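Local coordinates for protein folylpolyglutamate synthase (FolC) (Helicobacter pylori, PDB 6K8C) that probably uses ATP to add glutamate to dihydropteroate, forming dihydrofolate, and to extend tetrahydrofolates into folylpolyglutamates, at residues A[291-296]-A[321-326]; A[281-286]-A[298-303]; A[100-105]-A[130-135]; A[10-15]-A[122-127]. All blocks are in the same frame, centred on the assembly; numbering follows the deposited sequence.

Contact 1. Residues A[291-296]-A[321-326]; sequences HSAKAL and FLVLEI
A293 and K294 meet V323 and I326 through aliphatic carbon alone, so no flat group turns a face or an edge across this contact. The ring of Y376, on strand 373-376, is touched by the side chains of both A293 and V323. The two helix segments run almost side by side in the same direction. Their axes are 9.0 Å apart and inclined by 14°. This follows from two successive beta-alpha-beta units of the C-terminal Mur ligase domain, where helices 290-303 and 320-327 pack as neighbours on one face of the mixed sheet. I326 does most of the touching with its CG2 branch. With CG1 anti to the carbonyl carbon (chi1 -74°), CG2 stands anti to the backbone N and faces helix 290-303. It lies 3.9 Å from A293 CB and 3.7 Å from K294 CG. A293 CB also reaches V323 CG1 at 4.1 Å, so the alanine methyl touches two branched side chains. K294 crosses I326 obliquely. It gives only the foot of its chain to the contact, and the extended remainder carries NZ away from it, on the exposed side. The carbonyl O of I326 is bonded by K297 NZ, about one turn after A293 and K294.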
loop_
_atom_site.group_PDB
_atom_site.type_symbol
_atom_site.label_atom_id
_atom_site.label_comp_id
_atom_site.label_asym_id
_atom_site.label_seq_id
_atom_site.Cartn_x
_atom_site.Cartn_y
_atom_site.Cartn_z
ATOM N N HIS A 291 -3.544 15.740 -0.318
ATOM C CA HIS A 291 -4.309 15.333 0.854
ATOM C C HIS A 291 -3.396 14.913 2.000
ATOM O O HIS A 291 -3.602 15.318 3.151
ATOM C CB HIS A 291 -5.271 14.201 0.497
ATOM C CG HIS A 291 -6.226 13.870 1.597
ATOM N ND1 HIS A 291 -7.412 14.549 1.781
ATOM C CD2 HIS A 291 -6.157 12.956 2.594
ATOM C CE1 HIS A 291 -8.040 14.056 2.834
ATOM N NE2 HIS A 291 -7.299 13.090 3.345
ATOM N N SER A 292 -2.390 14.082 1.717
ATOM C CA SER A 292 -1.490 13.684 2.795
ATOM C C SER A 292 -0.610 14.846 3.232
ATOM O O SER A 292 -0.289 14.964 4.416
ATOM C CB SER A 292 -0.631 12.483 2.380
ATOM O OG SER A 292 0.086 12.721 1.183
ATOM N N ALA A 293 -0.229 15.724 2.301
ATOM C CA ALA A 293 0.598 16.866 2.680
ATOM C C ALA A 293 -0.135 17.773 3.658
ATOM O O ALA A 293 0.458 18.262 4.628
ATOM C CB ALA A 293 1.028 17.638 1.436
ATOM N N LYS A 294 -1.434 17.997 3.430
ATOM C CA LYS A 294 -2.220 18.787 4.371
ATOM C C LYS A 294 -2.269 18.118 5.738
ATOM O O LYS A 294 -2.127 18.785 6.769
ATOM C CB LYS A 294 -3.632 19.002 3.826
ATOM C CG LYS A 294 -3.701 19.953 2.645
ATOM C CD LYS A 294 -5.120 20.065 2.105
ATOM C CE LYS A 294 -5.207 21.094 0.990
ATOM N NZ LYS A 294 -6.497 21.007 0.247
ATOM N N ALA A 295 -2.458 16.796 5.763
ATOM C CA ALA A 295 -2.531 16.084 7.034
ATOM C C ALA A 295 -1.193 16.108 7.763
ATOM O O ALA A 295 -1.151 16.188 8.997
ATOM C CB ALA A 295 -2.980 14.644 6.798
ATOM N N LEU A 296 -0.086 16.032 7.022
ATOM C CA LEU A 296 1.217 16.068 7.675
ATOM C C LEU A 296 1.531 17.463 8.200
ATOM O O LEU A 296 2.142 17.607 9.266
ATOM C CB LEU A 296 2.296 15.592 6.711
ATOM C CG LEU A 296 2.239 14.076 6.514
ATOM C CD1 LEU A 296 2.818 13.705 5.182
ATOM C CD2 LEU A 296 2.976 13.360 7.637
ATOM N N PHE A 321 5.002 20.773 -7.027
ATOM C CA PHE A 321 4.798 22.181 -6.700
ATOM C C PHE A 321 3.706 22.349 -5.649
ATOM O O PHE A 321 3.909 23.012 -4.625
ATOM C CB PHE A 321 4.453 22.969 -7.971
ATOM C CG PHE A 321 4.042 24.384 -7.708
ATOM C CD1 PHE A 321 4.996 25.380 -7.572
ATOM C CD2 PHE A 321 2.701 24.724 -7.595
ATOM C CE1 PHE A 321 4.626 26.685 -7.329
ATOM C CE2 PHE A 321 2.325 26.029 -7.345
ATOM C CZ PHE A 321 3.286 27.010 -7.212
ATOM N N LEU A 322 2.536 21.757 -5.889
ATOM C CA LEU A 322 1.417 21.934 -4.972
ATOM C C LEU A 322 1.722 21.340 -3.601
ATOM O O LEU A 322 1.406 21.945 -2.569
ATOM C CB LEU A 322 0.159 21.302 -5.564
ATOM C CG LEU A 322 -1.127 21.444 -4.748
ATOM C CD1 LEU A 322 -1.329 22.892 -4.334
ATOM C CD2 LEU A 322 -2.321 20.925 -5.541
ATOM N N VAL A 323 2.345 20.163 -3.573
ATOM C CA VAL A 323 2.650 19.511 -2.302
ATOM C C VAL A 323 3.598 20.373 -1.477
ATOM O O VAL A 323 3.381 20.596 -0.279
ATOM C CB VAL A 323 3.222 18.106 -2.557
ATOM C CG1 VAL A 323 4.059 17.640 -1.381
ATOM C CG2 VAL A 323 2.086 17.134 -2.855
ATOM N N LEU A 324 4.650 20.896 -2.113
ATOM C CA LEU A 324 5.592 21.753 -1.401
ATOM C C LEU A 324 4.955 23.080 -1.008
ATOM O O LEU A 324 5.287 23.647 0.041
ATOM C CB LEU A 324 6.836 21.983 -2.259
ATOM C CG LEU A 324 7.646 20.708 -2.529
ATOM C CD1 LEU A 324 8.613 20.906 -3.684
ATOM C CD2 LEU A 324 8.386 20.281 -1.270
ATOM N N GLU A 325 4.051 23.606 -1.842
ATOM C CA GLU A 325 3.340 24.826 -1.473
ATOM C C GLU A 325 2.475 24.603 -0.238
ATOM O O GLU A 325 2.391 25.472 0.640
ATOM C CB GLU A 325 2.491 25.316 -2.645
ATOM C CG GLU A 325 1.828 26.656 -2.395
ATOM C CD GLU A 325 0.872 27.051 -3.507
ATOM O OE1 GLU A 325 -0.109 26.311 -3.749
ATOM O OE2 GLU A 325 1.106 28.100 -4.141
ATOM N N ILE A 326 1.831 23.440 -0.148
ATOM C CA ILE A 326 1.017 23.122 1.023
ATOM C C ILE A 326 1.887 23.012 2.271
ATOM O O ILE A 326 1.514 23.485 3.354
ATOM C CB ILE A 326 0.213 21.832 0.766
ATOM C CG1 ILE A 326 -0.942 22.116 -0.204
ATOM C CG2 ILE A 326 -0.297 21.231 2.074
ATOM C CD1 ILE A 326 -1.431 20.884 -0.942
#

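Contact 2. Residues A[281-286]-A[298-303]; sequences NILIDV and EEIKRI
L283 is the residue of strand 282-285 that touches I300 and I303 of helix 290-303. Ahead of it, N281, just before the strand, bonds E371 O through ND2. I282 then directs its side chain to Y389 of helix 379-390. L283 turns the other way, toward helix 290-303. Its CG is anti to the backbone N (chi1 -177°), which carries the forked end out from the strand. The two prongs take separate partners: CD2 lies 4.1 Å from I300 CG1, and CD1 lies 4.4 Å from I303 CD1. I284 again faces helix 379-390, at A382. The sheet of this C-terminal Mur ligase domain is therefore packed by helices on both faces, in an alpha/beta sandwich. D285, near the end of the strand, forms a salt bridge with R238.

Within the helix, E299 and R302 form a salt bridge. R302 NH1 bonds E299 OE2 at 3.0 Å and 158°, almost exactly in the guanidinium plane and on the syn lone pair. I303 CG1 lies over one face of that guanidinium, off-centre toward the rim, 3.6 Å above the plane. Across the contact only carbon meets carbon, so strand and helix are held here by shape and apolar burial, without directional bonds.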
loop_
_atom_site.group_PDB
_atom_site.type_symbol
_atom_site.label_atom_id
_atom_site.label_comp_id
_atom_site.label_asym_id
_atom_site.label_seq_id
_atom_site.Cartn_x
_atom_site.Cartn_y
_atom_site.Cartn_z
ATOM N N ASN A 281 12.545 13.238 16.785
ATOM C CA ASN A 281 12.752 14.351 15.864
ATOM C C ASN A 281 12.625 13.958 14.396
ATOM O O ASN A 281 12.998 14.753 13.525
ATOM C CB ASN A 281 14.123 14.995 16.107
ATOM C CG ASN A 281 15.275 14.109 15.665
ATOM O OD1 ASN A 281 15.163 12.885 15.666
ATOM N ND2 ASN A 281 16.391 14.726 15.284
ATOM N N ILE A 282 12.117 12.766 14.082
ATOM C CA ILE A 282 11.970 12.342 12.692
ATOM C C ILE A 282 10.560 11.794 12.488
ATOM O O ILE A 282 10.193 10.769 13.077
ATOM C CB ILE A 282 13.023 11.308 12.277
ATOM C CG1 ILE A 282 14.431 11.891 12.415
ATOM C CG2 ILE A 282 12.807 10.878 10.830
ATOM C CD1 ILE A 282 15.519 10.856 12.228
ATOM N N LEU A 283 9.776 12.482 11.666
ATOM C CA LEU A 283 8.489 12.008 11.187
ATOM C C LEU A 283 8.673 11.476 9.769
ATOM O O LEU A 283 9.356 12.099 8.951
ATOM C CB LEU A 283 7.463 13.150 11.222
ATOM C CG LEU A 283 6.001 12.916 10.835
ATOM C CD1 LEU A 283 5.300 12.013 11.848
ATOM C CD2 LEU A 283 5.292 14.256 10.729
ATOM N N ILE A 284 8.079 10.315 9.484
ATOM C CA ILE A 284 8.266 9.628 8.210
ATOM C C ILE A 284 6.903 9.342 7.591
ATOM O O ILE A 284 5.979 8.898 8.281
ATOM C CB ILE A 284 9.061 8.314 8.382
ATOM C CG1 ILE A 284 10.523 8.612 8.705
ATOM C CG2 ILE A 284 8.974 7.466 7.123
ATOM C CD1 ILE A 284 11.448 7.425 8.486
ATOM N N ASP A 285 6.782 9.580 6.286
ATOM C CA ASP A 285 5.537 9.298 5.584
ATOM C C ASP A 285 5.842 8.985 4.130
ATOM O O ASP A 285 6.570 9.732 3.470
ATOM C CB ASP A 285 4.559 10.474 5.691
ATOM C CG ASP A 285 3.165 10.109 5.221
ATOM O OD1 ASP A 285 2.962 10.021 3.991
ATOM O OD2 ASP A 285 2.282 9.902 6.079
ATOM N N VAL A 286 5.278 7.875 3.634
ATOM C CA VAL A 286 5.557 7.416 2.278
ATOM C C VAL A 286 4.660 8.063 1.232
ATOM O O VAL A 286 4.749 7.703 0.051
ATOM C CB VAL A 286 5.413 5.886 2.178
ATOM C CG1 VAL A 286 6.439 5.203 3.068
ATOM C CG2 VAL A 286 3.997 5.465 2.564
ATOM N N GLU A 298 -0.670 19.455 9.435
ATOM C CA GLU A 298 -1.407 19.515 10.693
ATOM C C GLU A 298 -0.709 18.702 11.776
ATOM O O GLU A 298 -0.652 19.121 12.938
ATOM C CB GLU A 298 -2.839 19.018 10.490
ATOM C CG GLU A 298 -3.755 20.001 9.771
ATOM C CD GLU A 298 -3.481 21.445 10.148
ATOM O OE1 GLU A 298 -3.138 22.245 9.247
ATOM O OE2 GLU A 298 -3.613 21.782 11.345
ATOM N N GLU A 299 -0.165 17.539 11.413
ATOM C CA GLU A 299 0.539 16.725 12.398
ATOM C C GLU A 299 1.864 17.354 12.802
ATOM O O GLU A 299 2.289 17.212 13.953
ATOM C CB GLU A 299 0.757 15.316 11.856
ATOM C CG GLU A 299 -0.409 14.391 12.152
ATOM C CD GLU A 299 -0.284 13.708 13.498
ATOM O OE1 GLU A 299 -0.941 14.168 14.453
ATOM O OE2 GLU A 299 0.471 12.718 13.605
ATOM N N ILE A 300 2.527 18.054 11.880
ATOM C CA ILE A 300 3.729 18.797 12.243
ATOM C C ILE A 300 3.398 19.883 13.260
ATOM O O ILE A 300 4.143 20.100 14.224
ATOM C CB ILE A 300 4.392 19.387 10.984
ATOM C CG1 ILE A 300 5.094 18.288 10.176
ATOM C CG2 ILE A 300 5.383 20.468 11.370
ATOM C CD1 ILE A 300 5.519 18.750 8.787
ATOM N N LYS A 301 2.281 20.587 13.059
ATOM C CA LYS A 301 1.877 21.614 14.014
ATOM C C LYS A 301 1.625 21.014 15.391
ATOM O O LYS A 301 2.056 21.568 16.407
ATOM C CB LYS A 301 0.627 22.341 13.518
ATOM C CG LYS A 301 0.802 23.126 12.228
ATOM C CD LYS A 301 -0.549 23.601 11.714
ATOM C CE LYS A 301 -0.411 24.667 10.641
ATOM N NZ LYS A 301 -1.741 25.042 10.071
ATOM N N ARG A 302 0.929 19.878 15.445
ATOM C CA ARG A 302 0.636 19.255 16.732
ATOM C C ARG A 302 1.909 18.764 17.409
ATOM O O ARG A 302 2.136 19.018 18.598
ATOM C CB ARG A 302 -0.347 18.098 16.542
ATOM C CG ARG A 302 -0.587 17.283 17.807
ATOM C CD ARG A 302 -1.536 16.118 17.565
ATOM N NE ARG A 302 -0.918 15.045 16.789
ATOM C CZ ARG A 302 -0.416 13.935 17.319
ATOM N NH1 ARG A 302 0.124 13.008 16.537
ATOM N NH2 ARG A 302 -0.450 13.750 18.633
ATOM N N ILE A 303 2.763 18.069 16.659
ATOM C CA ILE A 303 3.868 17.335 17.266
ATOM C C ILE A 303 5.033 18.263 17.587
ATOM O O ILE A 303 5.580 18.228 18.696
ATOM C CB ILE A 303 4.293 16.177 16.346
ATOM C CG1 ILE A 303 3.155 15.160 16.231
ATOM C CG2 ILE A 303 5.569 15.514 16.864
ATOM C CD1 ILE A 303 3.501 13.935 15.412
#

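Contact 3. Residues A[100-105]-A[130-135]; sequences ESVLEN and VMLAKD
L103 and L132 bring their CA atoms to 7.4 Å, the nearest backbone approach, where the first turns of helix 100-110 pass the C-terminal end of helix 121-132. A133 leaves helical angles, and the bond from A133 N to V130 O is weak. L132, just before it, carries this side of the contact. Its CG is anti to the carbonyl carbon (chi1 -68°), and its two methyls divide between two neighbours. CD2 lies 3.6 Å from V102 CG1 and 3.9 Å from the carbonyl O of V102. CD1 lies 4.0 Å from L103 CD1.

Both segments belong to the central Mur ligase domain, which has a P-loop NTPase type of fold. L132 also touches L77 of strand 76-79, so it joins helix 100-110 to the large mixed sheet. On the opposing helix, V102 meets L132 through CG1. V102 is otherwise exposed and marks the solvent side of the contact. L103 is buried. Its CG is anti to the backbone N (chi1 -179°), and CD1 is the branch that reaches L132. M131 continues the helix packing past this point, against A106, Q109 and L110 of helix 100-110. Further along, K134 makes a cation-pi contact with F43.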
loop_
_atom_site.group_PDB
_atom_site.type_symbol
_atom_site.label_atom_id
_atom_site.label_comp_id
_atom_site.label_asym_id
_atom_site.label_seq_id
_atom_site.Cartn_x
_atom_site.Cartn_y
_atom_site.Cartn_z
ATOM N N GLU A 100 8.473 -12.877 13.110
ATOM C CA GLU A 100 9.608 -13.328 12.305
ATOM C C GLU A 100 9.679 -14.849 12.227
ATOM O O GLU A 100 9.963 -15.412 11.162
ATOM C CB GLU A 100 10.909 -12.772 12.878
ATOM C CG GLU A 100 11.067 -11.277 12.750
ATOM C CD GLU A 100 12.516 -10.850 12.835
ATOM O OE1 GLU A 100 12.836 -9.723 12.398
ATOM O OE2 GLU A 100 13.336 -11.646 13.337
ATOM N N SER A 101 9.436 -15.537 13.344
ATOM C CA SER A 101 9.576 -16.990 13.342
ATOM C C SER A 101 8.455 -17.661 12.564
ATOM O O SER A 101 8.681 -18.698 11.931
ATOM C CB SER A 101 9.631 -17.516 14.777
ATOM O OG SER A 101 8.752 -16.788 15.614
ATOM N N VAL A 102 7.249 -17.085 12.591
ATOM C CA VAL A 102 6.150 -17.614 11.788
ATOM C C VAL A 102 6.460 -17.474 10.303
ATOM O O VAL A 102 6.197 -18.384 9.506
ATOM C CB VAL A 102 4.836 -16.900 12.159
ATOM C CG1 VAL A 102 3.711 -17.340 11.237
ATOM C CG2 VAL A 102 4.476 -17.167 13.616
ATOM N N LEU A 103 7.022 -16.331 9.908
ATOM C CA LEU A 103 7.382 -16.118 8.510
ATOM C C LEU A 103 8.529 -17.033 8.084
ATOM O O LEU A 103 8.499 -17.608 6.990
ATOM C CB LEU A 103 7.754 -14.651 8.298
ATOM C CG LEU A 103 8.151 -14.204 6.890
ATOM C CD1 LEU A 103 7.069 -14.550 5.872
ATOM C CD2 LEU A 103 8.441 -12.713 6.889
ATOM N N GLU A 104 9.547 -17.178 8.934
ATOM C CA GLU A 104 10.664 -18.060 8.598
ATOM C C GLU A 104 10.201 -19.507 8.465
ATOM O O GLU A 104 10.701 -20.251 7.613
ATOM C CB GLU A 104 11.765 -17.926 9.651
ATOM C CG GLU A 104 12.894 -18.942 9.510
ATOM C CD GLU A 104 13.744 -18.731 8.264
ATOM O OE1 GLU A 104 13.727 -17.619 7.696
ATOM O OE2 GLU A 104 14.442 -19.685 7.858
ATOM N N ASN A 105 9.222 -19.913 9.278
ATOM C CA ASN A 105 8.705 -21.276 9.195
ATOM C C ASN A 105 7.977 -21.520 7.879
ATOM O O ASN A 105 8.109 -22.595 7.281
ATOM C CB ASN A 105 7.787 -21.555 10.385
ATOM C CG ASN A 105 7.033 -22.857 10.242
ATOM O OD1 ASN A 105 5.852 -22.868 9.895
ATOM N ND2 ASN A 105 7.716 -23.966 10.499
ATOM N N VAL A 130 0.011 -16.808 0.976
ATOM C CA VAL A 130 -0.948 -17.910 0.941
ATOM C C VAL A 130 -0.626 -18.930 2.024
ATOM O O VAL A 130 -1.530 -19.466 2.677
ATOM C CB VAL A 130 -0.975 -18.560 -0.452
ATOM C CG1 VAL A 130 -1.985 -19.718 -0.484
ATOM C CG2 VAL A 130 -1.293 -17.527 -1.514
ATOM N N MET A 131 0.664 -19.220 2.233
ATOM C CA MET A 131 1.052 -20.149 3.292
ATOM C C MET A 131 0.634 -19.618 4.657
ATOM O O MET A 131 0.085 -20.354 5.489
ATOM C CB MET A 131 2.564 -20.394 3.255
ATOM C CG MET A 131 3.015 -21.401 2.213
ATOM S SD MET A 131 2.477 -23.091 2.573
ATOM C CE MET A 131 3.352 -23.402 4.102
ATOM N N LEU A 132 0.883 -18.331 4.901
ATOM C CA LEU A 132 0.540 -17.731 6.183
ATOM C C LEU A 132 -0.962 -17.659 6.411
ATOM O O LEU A 132 -1.391 -17.619 7.568
ATOM C CB LEU A 132 1.141 -16.333 6.279
ATOM C CG LEU A 132 2.661 -16.272 6.368
ATOM C CD1 LEU A 132 3.138 -14.837 6.228
ATOM C CD2 LEU A 132 3.135 -16.875 7.676
ATOM N N ALA A 133 -1.763 -17.643 5.344
ATOM C CA ALA A 133 -3.212 -17.499 5.445
ATOM C C ALA A 133 -3.946 -18.834 5.366
ATOM O O ALA A 133 -5.167 -18.844 5.180
ATOM C CB ALA A 133 -3.725 -16.560 4.351
ATOM N N LYS A 134 -3.225 -19.950 5.519
ATOM C CA LYS A 134 -3.809 -21.282 5.367
ATOM C C LYS A 134 -5.094 -21.452 6.173
ATOM O O LYS A 134 -6.065 -22.046 5.687
ATOM C CB LYS A 134 -2.780 -22.336 5.788
ATOM C CG LYS A 134 -3.274 -23.777 5.733
ATOM C CD LYS A 134 -2.335 -24.687 6.520
ATOM C CE LYS A 134 -2.212 -26.058 5.881
ATOM N NZ LYS A 134 -3.544 -26.665 5.611
ATOM N N ASP A 135 -5.117 -20.949 7.407
ATOM C CA ASP A 135 -6.263 -21.110 8.293
ATOM C C ASP A 135 -7.032 -19.811 8.503
ATOM O O ASP A 135 -7.729 -19.663 9.513
ATOM C CB ASP A 135 -5.821 -21.676 9.641
ATOM C CG ASP A 135 -5.160 -23.033 9.509
ATOM O OD1 ASP A 135 -5.748 -23.915 8.849
ATOM O OD2 ASP A 135 -4.052 -23.208 10.056
#

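Contact 4. Residues A[10-15]-A[122-127]; sequences NGLKAF and FEYATL
F15 and Y124 form a T-shaped, edge-to-face aromatic pair, with the edge of F15 directed at a face of Y124. The ring centres are 4.8 Å apart and the planes are inclined by 65°. The closest atoms are F15 CE2 and Y124 CZ, at 3.4 Å. CE2 stands over the Y124 ring but is shifted toward its hydroxyl-bearing rim. F15 CD2 follows beside it, 3.5 Å from Y124 CE2. Each ring has its CG anti to the backbone N, with chi1 -167° in F15 and -164° in Y124, and the side chains are nearly perpendicular.

L12 meets the same tyrosine from a different direction. Its CD1 lies at the ring edge, in the ring plane, 3.8 Å from Y124 CE2. L12 and Y124 lie alongside, pointing opposite ways. Y124 is therefore held on one face by an aromatic edge and at its rim by a methyl. The hydroxyl of this buried tyrosine is satisfied by a hydrogen bond with H107 ND1, which helps fix the ring in place. The H107 ring also meets the F15 ring, and its NE2 bonds with N10 O.

G11 is the N-cap of the short helix 12-17. That helix rests on helix 100-110, with L12 against L103 and H107. Y124 of helix 121-132 also touches L110 of helix 100-110 and S116 of helix 114-118.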
loop_
_atom_site.group_PDB
_atom_site.type_symbol
_atom_site.label_atom_id
_atom_site.label_comp_id
_atom_site.label_asym_id
_atom_site.label_seq_id
_atom_site.Cartn_x
_atom_site.Cartn_y
_atom_site.Cartn_z
ATOM N N ASN A 10 20.364 -20.621 5.279
ATOM C CA ASN A 10 19.119 -21.108 4.702
ATOM C C ASN A 10 17.932 -20.213 5.033
ATOM O O ASN A 10 16.791 -20.576 4.729
ATOM C CB ASN A 10 18.844 -22.538 5.172
ATOM C CG ASN A 10 19.903 -23.520 4.700
ATOM O OD1 ASN A 10 20.402 -23.420 3.579
ATOM N ND2 ASN A 10 20.246 -24.478 5.553
ATOM N N GLY A 11 18.177 -19.053 5.633
ATOM C CA GLY A 11 17.101 -18.185 6.058
ATOM C C GLY A 11 16.401 -17.491 4.903
ATOM O O GLY A 11 16.835 -17.502 3.750
ATOM N N LEU A 12 15.277 -16.858 5.240
ATOM C CA LEU A 12 14.481 -16.181 4.222
ATOM C C LEU A 12 15.231 -14.992 3.626
ATOM O O LEU A 12 15.150 -14.748 2.418
ATOM C CB LEU A 12 13.148 -15.734 4.817
ATOM C CG LEU A 12 12.343 -14.773 3.942
ATOM C CD1 LEU A 12 11.950 -15.452 2.639
ATOM C CD2 LEU A 12 11.110 -14.281 4.690
ATOM N N LYS A 13 15.960 -14.243 4.457
ATOM C CA LYS A 13 16.660 -13.060 3.962
ATOM C C LYS A 13 17.632 -13.422 2.843
ATOM O O LYS A 13 17.665 -12.762 1.795
ATOM C CB LYS A 13 17.388 -12.361 5.114
ATOM C CG LYS A 13 18.312 -11.232 4.664
ATOM C CD LYS A 13 19.066 -10.615 5.835
ATOM C CE LYS A 13 18.212 -9.584 6.561
ATOM N NZ LYS A 13 17.875 -8.414 5.699
ATOM N N ALA A 14 18.413 -14.490 3.037
ATOM C CA ALA A 14 19.355 -14.921 2.008
ATOM C C ALA A 14 18.631 -15.407 0.762
ATOM O O ALA A 14 19.083 -15.156 -0.361
ATOM C CB ALA A 14 20.274 -16.016 2.558
ATOM N N PHE A 15 17.504 -16.103 0.935
ATOM C CA PHE A 15 16.751 -16.589 -0.218
ATOM C C PHE A 15 16.195 -15.435 -1.047
ATOM O O PHE A 15 16.181 -15.500 -2.283
ATOM C CB PHE A 15 15.624 -17.508 0.251
ATOM C CG PHE A 15 14.979 -18.295 -0.850
ATOM C CD1 PHE A 15 15.703 -19.235 -1.567
ATOM C CD2 PHE A 15 13.639 -18.112 -1.153
ATOM C CE1 PHE A 15 15.103 -19.974 -2.574
ATOM C CE2 PHE A 15 13.034 -18.853 -2.150
ATOM C CZ PHE A 15 13.769 -19.781 -2.868
ATOM N N PHE A 122 8.538 -10.995 -5.931
ATOM C CA PHE A 122 7.149 -10.754 -5.560
ATOM C C PHE A 122 6.314 -12.025 -5.644
ATOM O O PHE A 122 5.391 -12.207 -4.844
ATOM C CB PHE A 122 6.540 -9.663 -6.442
ATOM C CG PHE A 122 5.122 -9.306 -6.064
ATOM C CD1 PHE A 122 4.861 -8.620 -4.889
ATOM C CD2 PHE A 122 4.055 -9.683 -6.867
ATOM C CE1 PHE A 122 3.557 -8.297 -4.528
ATOM C CE2 PHE A 122 2.753 -9.366 -6.512
ATOM C CZ PHE A 122 2.504 -8.673 -5.343
ATOM N N GLU A 123 6.624 -12.916 -6.593
ATOM C CA GLU A 123 5.915 -14.190 -6.665
ATOM C C GLU A 123 6.140 -15.022 -5.408
ATOM O O GLU A 123 5.215 -15.687 -4.922
ATOM C CB GLU A 123 6.342 -14.961 -7.921
ATOM C CG GLU A 123 5.792 -14.330 -9.209
ATOM C CD GLU A 123 6.454 -14.854 -10.465
ATOM O OE1 GLU A 123 7.408 -15.656 -10.364
ATOM O OE2 GLU A 123 6.011 -14.464 -11.563
ATOM N N TYR A 124 7.358 -14.991 -4.855
ATOM C CA TYR A 124 7.620 -15.724 -3.618
ATOM C C TYR A 124 6.884 -15.101 -2.436
ATOM O O TYR A 124 6.369 -15.821 -1.569
ATOM C CB TYR A 124 9.120 -15.778 -3.337
ATOM C CG TYR A 124 9.483 -16.821 -2.309
ATOM C CD1 TYR A 124 9.217 -18.168 -2.537
ATOM C CD2 TYR A 124 10.068 -16.464 -1.103
ATOM C CE1 TYR A 124 9.539 -19.128 -1.599
ATOM C CE2 TYR A 124 10.395 -17.418 -0.161
ATOM C CZ TYR A 124 10.126 -18.746 -0.414
ATOM O OH TYR A 124 10.445 -19.692 0.524
ATOM N N ALA A 125 6.845 -13.765 -2.370
ATOM C CA ALA A 125 6.060 -13.097 -1.333
ATOM C C ALA A 125 4.599 -13.522 -1.398
ATOM O O ALA A 125 3.958 -13.732 -0.360
ATOM C CB ALA A 125 6.183 -11.577 -1.477
ATOM N N THR A 126 4.062 -13.668 -2.613
ATOM C CA THR A 126 2.679 -14.107 -2.779
ATOM C C THR A 126 2.466 -15.502 -2.198
ATOM O O THR A 126 1.485 -15.743 -1.486
ATOM C CB THR A 126 2.292 -14.069 -4.263
ATOM O OG1 THR A 126 2.429 -12.730 -4.760
ATOM C CG2 THR A 126 0.850 -14.524 -4.467
ATOM N N LEU A 127 3.374 -16.440 -2.493
ATOM C CA LEU A 127 3.243 -17.781 -1.929
ATOM C C LEU A 127 3.362 -17.754 -0.414
ATOM O O LEU A 127 2.656 -18.493 0.282
ATOM C CB LEU A 127 4.296 -18.728 -2.520
ATOM C CG LEU A 127 4.193 -19.072 -4.007
ATOM C CD1 LEU A 127 5.226 -20.149 -4.353
ATOM C CD2 LEU A 127 2.790 -19.531 -4.387
#

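Overall arrangement
The contacts fall into two pairs, one in each half of the enzyme. Along the chain, contacts 3 and 4 interlock first and contacts 1 and 2 interlock later. Contacts 3 and 4 share helix 121-132, with centres 12 Å apart. They join where E104 OE1 bonds L12 N at 3.0 Å, tying the N-terminal helix to the central Mur ligase domain. Contacts 1 and 2 share helix 290-303 in the C-terminal domain, again with centres 12 Å apart, and L296 of contact 1 packs on L283 and D285 of contact 2. The pairs do not touch: their centres are 33 to 38 Å apart. As in related Mur-type ligases, substrates probably bind between these domains.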